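Side-chain contact in esterase LipW (Mycobacterium marinum, PDB 3QH4), which probably hydrolyses ester bonds, as an alpha/beta hydrolase of the hormone-sensitive-lipase-like Abhydrolase_3 family: residues A[16-21]-A[295-300]. Sequence-based numbering, arbitrary orientation.
Sequences DPLLRA and PEWTTS
With CG of Trp297 trans to its own backbone N (chi1 179°), the indole stretches from the start of helix 298-315 toward the short N-terminal helix 17-20, and Asp16, its CG likewise anti to the backbone N, extends past it in the opposite direction. Both occupy N-cap positions, so the contact joins two helix starts of the alpha/beta hydrolase fold, at its periphery: its centre is about 20 Å from that of the chain. Within the two segments only Asp16 makes a side-chain capping bond, from Leu18 N to Asp16 OD1 at 2.8 Å; it uses the anti lone pair and is fairly straight at 159°. This bond restrains the carboxylate, whose plane stands 62° from that of the indole. Asp16 CB lies 3.4 Å from Trp297 CZ2. The two leucines touch opposite ends of the indole from one side: Leu18 CD1 approaches Trp297 CD1 obliquely at 3.7 Å, and Leu19 CD2 meets Trp297 CZ3 at 3.9 Å. Leu19 CB lies over that face near the rim, Thr299 CB over the rim of the opposite face. Leu19 also packs on Phe290 and Leu293 of helix 290-293. No direct hydrogen bond crosses; instead a water in the indole plane accepts from Trp297 NE1 at 2.9 Å and donates to Asp16 OD2 at 2.7 Å.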
# COMPACT_ATOMS: atom_id res chain seq x y z
N ASP A 16 -12.60 -18.25 0.78
CA ASP A 16 -11.98 -19.55 0.92
C ASP A 16 -12.07 -19.99 2.40
O ASP A 16 -11.81 -19.19 3.31
CB ASP A 16 -10.50 -19.45 0.50
CG ASP A 16 -9.83 -20.82 0.43
OD1 ASP A 16 -9.58 -21.42 1.49
OD2 ASP A 16 -9.57 -21.30 -0.71
N PRO A 17 -12.38 -21.28 2.65
CA PRO A 17 -12.48 -21.73 4.05
C PRO A 17 -11.22 -21.44 4.89
O PRO A 17 -11.33 -21.16 6.07
CB PRO A 17 -12.72 -23.25 3.95
CG PRO A 17 -13.06 -23.53 2.53
CD PRO A 17 -12.80 -22.31 1.68
N LEU A 18 -10.04 -21.47 4.29
CA LEU A 18 -8.82 -21.22 5.08
C LEU A 18 -8.80 -19.77 5.53
O LEU A 18 -8.40 -19.44 6.66
CB LEU A 18 -7.55 -21.53 4.26
CG LEU A 18 -7.29 -22.98 3.86
CD1 LEU A 18 -6.11 -23.08 2.84
CD2 LEU A 18 -6.97 -23.81 5.10
N LEU A 19 -9.25 -18.89 4.65
CA LEU A 19 -9.30 -17.49 4.98
C LEU A 19 -10.47 -17.16 5.88
O LEU A 19 -10.32 -16.38 6.83
CB LEU A 19 -9.31 -16.64 3.70
CG LEU A 19 -9.28 -15.13 3.88
CD1 LEU A 19 -7.99 -14.67 4.55
CD2 LEU A 19 -9.48 -14.49 2.47
N ARG A 20 -11.61 -17.81 5.64
CA ARG A 20 -12.79 -17.68 6.49
C ARG A 20 -12.48 -17.94 7.96
O ARG A 20 -13.09 -17.33 8.83
CB ARG A 20 -13.87 -18.66 6.03
CG ARG A 20 -15.28 -18.32 6.52
CD ARG A 20 -16.24 -19.45 6.15
NE ARG A 20 -16.19 -19.69 4.72
CZ ARG A 20 -16.37 -20.88 4.13
NH1 ARG A 20 -16.65 -21.96 4.86
NH2 ARG A 20 -16.30 -20.97 2.80
N ALA A 21 -11.56 -18.87 8.24
CA ALA A 21 -11.23 -19.22 9.61
C ALA A 21 -10.58 -18.09 10.39
O ALA A 21 -10.68 -18.07 11.62
CB ALA A 21 -10.31 -20.47 9.63
N PRO A 295 -0.42 -15.11 5.33
CA PRO A 295 0.65 -14.92 4.32
C PRO A 295 1.19 -16.23 3.73
O PRO A 295 1.79 -16.21 2.65
CB PRO A 295 1.75 -14.18 5.09
CG PRO A 295 1.39 -14.23 6.51
CD PRO A 295 -0.08 -14.55 6.64
N GLU A 296 0.92 -17.37 4.38
CA GLU A 296 1.40 -18.65 3.83
C GLU A 296 0.40 -19.32 2.87
O GLU A 296 0.69 -20.34 2.25
CB GLU A 296 1.76 -19.64 4.95
CG GLU A 296 2.38 -19.05 6.18
CD GLU A 296 3.65 -18.27 5.93
OE1 GLU A 296 4.33 -18.51 4.91
OE2 GLU A 296 3.97 -17.43 6.80
N TRP A 297 -0.80 -18.76 2.77
CA TRP A 297 -1.82 -19.34 1.95
C TRP A 297 -1.37 -19.32 0.49
O TRP A 297 -0.71 -18.39 0.06
CB TRP A 297 -3.09 -18.50 2.14
CG TRP A 297 -4.32 -18.89 1.35
CD1 TRP A 297 -4.73 -20.15 1.01
CD2 TRP A 297 -5.34 -18.00 0.92
NE1 TRP A 297 -5.92 -20.07 0.31
CE2 TRP A 297 -6.32 -18.77 0.26
CE3 TRP A 297 -5.49 -16.59 0.97
CZ2 TRP A 297 -7.45 -18.20 -0.33
CZ3 TRP A 297 -6.61 -16.02 0.39
CH2 TRP A 297 -7.59 -16.84 -0.27
N THR A 298 -1.70 -20.36 -0.26
CA THR A 298 -1.30 -20.42 -1.68
C THR A 298 -1.71 -19.13 -2.42
O THR A 298 -0.97 -18.64 -3.25
CB THR A 298 -1.89 -21.66 -2.40
OG1 THR A 298 -3.26 -21.84 -2.01
CG2 THR A 298 -1.11 -22.89 -2.01
N THR A 299 -2.87 -18.58 -2.12
CA THR A 299 -3.31 -17.36 -2.81
C THR A 299 -2.43 -16.15 -2.49
O THR A 299 -2.08 -15.38 -3.40
CB THR A 299 -4.82 -17.07 -2.55
OG1 THR A 299 -5.59 -18.13 -3.12
CG2 THR A 299 -5.24 -15.76 -3.18
N SER A 300 -2.09 -16.00 -1.21
CA SER A 300 -1.16 -14.97 -0.78
C SER A 300 0.20 -15.16 -1.42
O SER A 300 0.83 -14.20 -1.87
CB SER A 300 -1.03 -14.96 0.75
OG SER A 300 -2.35 -14.79 1.31
O HOH W 1 -7.05 -22.30 -1.10